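Local structure of ESSC (Geobacillus thermodenitrificans, 5FWH) at residues A[24-29]-A[39-44]; A[94-99]-A[188-193]. The protein is an FtsK/SpoIIIE-type ATPase component of the bacterial type VII secretion apparatus, bearing a forkhead-associated (FHA) domain at its N-terminus. One frame throughout, in Å; residues are numbered along the deposited sequence.

Interaction 1 (A[24-29]-A[39-44]); sequences IVIGNQ and FSFRNG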
# COMPACT_ATOMS: atom_id res chain seq x y z
N ILE A 24 9.03 17.17 -3.30
CA ILE A 24 9.18 16.59 -1.98
C ILE A 24 10.46 15.83 -1.92
O ILE A 24 11.00 15.47 -2.93
CB ILE A 24 7.99 15.71 -1.52
CG1 ILE A 24 7.94 14.35 -2.21
CG2 ILE A 24 6.67 16.45 -1.69
CD1 ILE A 24 7.98 13.21 -1.22
N VAL A 25 10.92 15.58 -0.71
CA VAL A 25 12.22 14.99 -0.48
C VAL A 25 12.11 13.92 0.61
O VAL A 25 11.43 14.09 1.69
CB VAL A 25 13.32 16.03 -0.17
CG1 VAL A 25 12.91 16.94 0.96
CG2 VAL A 25 14.66 15.33 0.15
N ILE A 26 12.75 12.81 0.27
CA ILE A 26 12.88 11.68 1.11
C ILE A 26 14.30 11.70 1.47
O ILE A 26 15.18 11.62 0.57
CB ILE A 26 12.62 10.33 0.36
CG1 ILE A 26 11.26 10.36 -0.31
CG2 ILE A 26 12.83 9.10 1.27
CD1 ILE A 26 11.10 9.30 -1.39
N GLY A 27 14.52 11.70 2.78
CA GLY A 27 15.83 11.77 3.37
C GLY A 27 15.78 11.27 4.79
O GLY A 27 14.84 10.57 5.17
N ASN A 28 16.82 11.59 5.58
CA ASN A 28 17.01 11.09 6.98
C ASN A 28 16.93 12.12 8.13
O ASN A 28 17.22 11.82 9.30
CB ASN A 28 18.31 10.30 7.06
CG ASN A 28 19.55 11.16 6.89
OD1 ASN A 28 19.48 12.37 6.92
ND2 ASN A 28 20.69 10.52 6.77
N GLN A 29 16.51 13.33 7.80
CA GLN A 29 16.18 14.37 8.78
C GLN A 29 14.71 14.37 9.10
O GLN A 29 13.91 14.00 8.27
CB GLN A 29 16.50 15.73 8.18
CG GLN A 29 17.88 15.89 7.55
CD GLN A 29 19.04 15.46 8.45
OE1 GLN A 29 18.98 15.55 9.69
NE2 GLN A 29 20.12 15.00 7.80
N PHE A 39 18.89 5.13 6.91
CA PHE A 39 19.75 5.31 5.72
C PHE A 39 20.65 6.58 5.80
O PHE A 39 20.25 7.59 6.42
CB PHE A 39 18.87 5.43 4.50
CG PHE A 39 18.28 4.14 4.00
CD1 PHE A 39 18.02 3.03 4.85
CD2 PHE A 39 17.94 4.03 2.66
CE1 PHE A 39 17.46 1.86 4.35
CE2 PHE A 39 17.38 2.85 2.17
CZ PHE A 39 17.14 1.77 3.01
N SER A 40 21.80 6.52 5.11
CA SER A 40 22.84 7.57 4.96
C SER A 40 22.51 8.71 3.97
O SER A 40 22.82 9.89 4.20
CB SER A 40 24.13 6.88 4.41
OG SER A 40 23.97 6.24 3.09
N PHE A 41 21.97 8.30 2.81
CA PHE A 41 21.75 9.14 1.65
C PHE A 41 23.07 9.83 1.19
O PHE A 41 23.08 11.02 0.83
CB PHE A 41 20.61 10.16 1.92
CG PHE A 41 19.28 9.52 2.15
CD1 PHE A 41 18.52 9.07 1.08
CD2 PHE A 41 18.82 9.32 3.43
CE1 PHE A 41 17.31 8.45 1.28
CE2 PHE A 41 17.62 8.71 3.65
CZ PHE A 41 16.86 8.27 2.58
N ARG A 42 24.16 9.06 1.20
CA ARG A 42 25.43 9.56 0.74
C ARG A 42 25.44 9.84 -0.78
O ARG A 42 26.11 10.73 -1.22
CB ARG A 42 26.56 8.65 1.14
CG ARG A 42 27.78 9.44 1.61
CD ARG A 42 28.94 8.54 2.01
NE ARG A 42 28.44 7.38 2.76
CZ ARG A 42 28.01 7.42 4.02
NH1 ARG A 42 28.03 8.55 4.74
NH2 ARG A 42 27.55 6.30 4.58
N ASN A 43 24.67 9.11 -1.57
CA ASN A 43 24.41 9.60 -2.95
C ASN A 43 23.15 10.53 -3.06
O ASN A 43 22.36 10.44 -3.99
CB ASN A 43 24.50 8.48 -4.05
CG ASN A 43 23.68 7.20 -3.75
OD1 ASN A 43 22.77 7.18 -2.91
ND2 ASN A 43 24.00 6.11 -4.49
N GLY A 44 22.96 11.45 -2.11
CA GLY A 44 21.86 12.42 -2.27
C GLY A 44 20.59 11.96 -1.61
O GLY A 44 20.36 10.77 -1.41

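Interaction 2 (A[94-99]-A[188-193]); sequences RKYVYY and LTETMP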
# COMPACT_ATOMS: atom_id res chain seq x y z
N ARG A 94 -9.92 4.68 -5.89
CA ARG A 94 -11.29 4.36 -5.47
C ARG A 94 -11.48 3.30 -4.38
O ARG A 94 -10.62 2.40 -4.18
CB ARG A 94 -12.15 3.98 -6.68
CG ARG A 94 -11.63 2.83 -7.54
CD ARG A 94 -12.51 2.70 -8.80
NE ARG A 94 -12.97 3.99 -9.34
CZ ARG A 94 -12.51 4.64 -10.42
NH1 ARG A 94 -11.56 4.14 -11.21
NH2 ARG A 94 -13.03 5.82 -10.73
N LYS A 95 -12.67 3.39 -3.75
CA LYS A 95 -12.99 2.79 -2.47
C LYS A 95 -14.25 1.95 -2.57
O LYS A 95 -15.33 2.44 -2.92
CB LYS A 95 -13.15 3.90 -1.41
CG LYS A 95 -12.93 3.39 0.02
CD LYS A 95 -12.84 4.49 1.07
CE LYS A 95 -14.22 4.96 1.47
NZ LYS A 95 -15.04 3.90 2.12
N TYR A 96 -14.09 0.67 -2.25
CA TYR A 96 -15.14 -0.30 -2.30
C TYR A 96 -15.38 -0.71 -0.89
O TYR A 96 -14.42 -0.87 -0.16
CB TYR A 96 -14.62 -1.53 -3.02
CG TYR A 96 -14.27 -1.31 -4.43
CD1 TYR A 96 -13.04 -0.85 -4.77
CD2 TYR A 96 -15.22 -1.57 -5.43
CE1 TYR A 96 -12.73 -0.62 -6.07
CE2 TYR A 96 -14.91 -1.36 -6.74
CZ TYR A 96 -13.67 -0.89 -7.05
OH TYR A 96 -13.36 -0.68 -8.35
N VAL A 97 -16.60 -1.00 -0.52
CA VAL A 97 -16.85 -1.51 0.82
C VAL A 97 -17.66 -2.74 0.66
O VAL A 97 -18.63 -2.74 -0.04
CB VAL A 97 -17.56 -0.51 1.76
CG1 VAL A 97 -17.76 -1.12 3.16
CG2 VAL A 97 -16.72 0.75 1.85
N TYR A 98 -17.20 -3.82 1.27
CA TYR A 98 -17.89 -5.09 1.22
C TYR A 98 -18.43 -5.48 2.56
O TYR A 98 -17.74 -5.31 3.60
CB TYR A 98 -16.92 -6.20 0.75
CG TYR A 98 -16.31 -5.85 -0.62
CD1 TYR A 98 -17.08 -5.91 -1.81
CD2 TYR A 98 -15.02 -5.39 -0.70
CE1 TYR A 98 -16.52 -5.57 -3.04
CE2 TYR A 98 -14.46 -5.07 -1.92
CZ TYR A 98 -15.23 -5.14 -3.08
OH TYR A 98 -14.59 -4.79 -4.24
N TYR A 99 -19.60 -6.08 2.52
CA TYR A 99 -20.25 -6.69 3.67
C TYR A 99 -19.80 -8.15 3.76
O TYR A 99 -19.99 -8.91 2.83
CB TYR A 99 -21.79 -6.54 3.59
CG TYR A 99 -22.48 -7.26 4.68
CD1 TYR A 99 -22.43 -6.76 5.96
CD2 TYR A 99 -23.12 -8.46 4.46
CE1 TYR A 99 -23.01 -7.43 7.02
CE2 TYR A 99 -23.72 -9.16 5.52
CZ TYR A 99 -23.67 -8.62 6.79
OH TYR A 99 -24.24 -9.25 7.86
N LEU A 188 -17.43 -10.64 -3.45
CA LEU A 188 -18.07 -10.29 -2.17
C LEU A 188 -19.28 -9.39 -2.39
O LEU A 188 -19.40 -8.80 -3.43
CB LEU A 188 -17.09 -9.59 -1.23
CG LEU A 188 -15.92 -10.48 -0.74
CD1 LEU A 188 -14.79 -9.65 -0.18
CD2 LEU A 188 -16.37 -11.50 0.28
N THR A 189 -20.12 -9.26 -1.38
CA THR A 189 -21.26 -8.30 -1.37
C THR A 189 -20.91 -6.82 -1.22
O THR A 189 -20.62 -6.35 -0.11
CB THR A 189 -22.21 -8.52 -0.16
OG1 THR A 189 -22.46 -9.90 0.06
CG2 THR A 189 -23.56 -7.77 -0.36
N GLU A 190 -21.04 -6.06 -2.29
CA GLU A 190 -20.88 -4.62 -2.19
C GLU A 190 -22.00 -4.03 -1.33
O GLU A 190 -23.11 -4.42 -1.46
CB GLU A 190 -20.83 -3.95 -3.56
CG GLU A 190 -19.47 -3.37 -3.93
CD GLU A 190 -19.28 -3.25 -5.45
OE1 GLU A 190 -20.31 -3.18 -6.17
OE2 GLU A 190 -18.11 -3.25 -5.92
N THR A 191 -21.66 -3.12 -0.41
CA THR A 191 -22.66 -2.40 0.39
C THR A 191 -23.00 -1.01 -0.16
O THR A 191 -23.85 -0.31 0.44
CB THR A 191 -22.18 -2.18 1.84
OG1 THR A 191 -21.29 -1.05 1.90
CG2 THR A 191 -21.47 -3.39 2.33
N MSE A 192 -22.34 -0.67 -1.28
CA MSE A 192 -22.29 0.66 -1.88
C MSE A 192 -21.91 0.59 -3.33
O MSE A 192 -21.17 -0.32 -3.70
CB MSE A 192 -21.02 1.33 -1.36
CG MSE A 192 -21.27 2.76 -0.98
SE MSE A 192 -21.88 2.55 0.87
CE MSE A 192 -20.12 2.58 1.77
N PRO A 193 -22.33 1.57 -4.14
CA PRO A 193 -21.55 1.88 -5.36
C PRO A 193 -20.10 2.30 -5.01
O PRO A 193 -19.88 2.97 -4.01
CB PRO A 193 -22.30 3.07 -5.97
CG PRO A 193 -23.69 2.93 -5.50
CD PRO A 193 -23.65 2.22 -4.17
O HOH W 1 -15.65 -5.28 -6.54

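Interaction 1 (A[24-29]-A[39-44])
Phe-41 turns one face of its ring onto Gly-27, whose CA stands 3.8 Å from the ring centroid and 20° off the normal, a CH-pi contact. The CE2 rim of the ring reaches the Gly-27 carbonyl carbon at 3.4 Å, and CZ comes within 4.3 Å of CG2 of Ile-26. One residue further on, CB of Asn-28 lies 3.8 Å from CD2 of Phe-41, with the amide plane nearly perpendicular to the ring. That amide sends one N-H to the backbone: ND2 donates to the Phe-39 O at 3.0 Å, in the carbonyl plane and on a lone pair, with an N-H...O angle of 164°. A chi1 of 68° places the Asn-28 CG between its backbone N and carbonyl carbon, carrying ND2 across to Phe-39. The arrangement pins an irregular connection of a beta-rich FHA-type fold, the loop joining strands 34-35 and 46-50, against the end of strand 23-27. Cut back to an alanine, Phe-41 would no longer cover the Gly-27 backbone, and a gap would probably open beside Ile-26. Beyond the two segments, Met-84 of strand 84-88 touches Ile-26, Phe-39 and Phe-41, while a type I turn from Phe-41 to Gly-44 leads toward strand 46-50.

Interaction 2 (A[94-99]-A[188-193])
Two backbone hydrogen bonds join Tyr-99 and Val-97 to the chain at 188-193. Tyr-99 N donates to Thr-189 O at 2.8 Å, and Thr-191 N donates to Val-97 O at 3.1 Å with an N-H...O angle of 173°. Between them Tyr-98 and Glu-190 form an antiparallel non-hydrogen-bonded pair, with Tyr-98 CA 3.3 Å from Thr-189 O in a CA-H...O contact. This short pairing adds the weakly bonded strand 189-190 at the edge of the antiparallel sheet in which 175-180 is the next strand inward from 94-99. Apolar contacts flank the seam. CB of Leu-188 meets CD1 of Tyr-98 at 3.7 Å, the two side chains crossing at about a right angle, and CG2 of Thr-191 packs against CB of Tyr-99 at 3.4 Å. The selenomethionine Met-192, bent at chi2 and chi3 (86° and 87°), brings its CE over to CG2 of Val-97. The polar contacts gather at Glu-190, whose extended chain runs alongside Tyr-98: OE2 lies in plane at the Tyr-96 ring edge, 3.4 Å from CD2, and accepts from a water that itself accepts from Tyr-98 OH. Tyr-96 OH bonds instead to Glu-183 and Val-184 N.

Interactions 1 and 2 follow one another along the chain and lie on opposite sides of its centre, their own centres 39 Å apart and their nearest atoms about 20 Å apart, so neither touches the other. They illustrate two ways in which an all-beta protein holds a peripheral segment. In interaction 1 a nearby loop, ten residues on, is held largely by side chains, with no backbone-to-backbone bond across it. In interaction 2 a segment 89 residues away joins through the backbone as a short edge strand near the end of the chain. The buried surface is 210 Å² in the first and 491 Å² in the second. Neither contact can be tied to a known site.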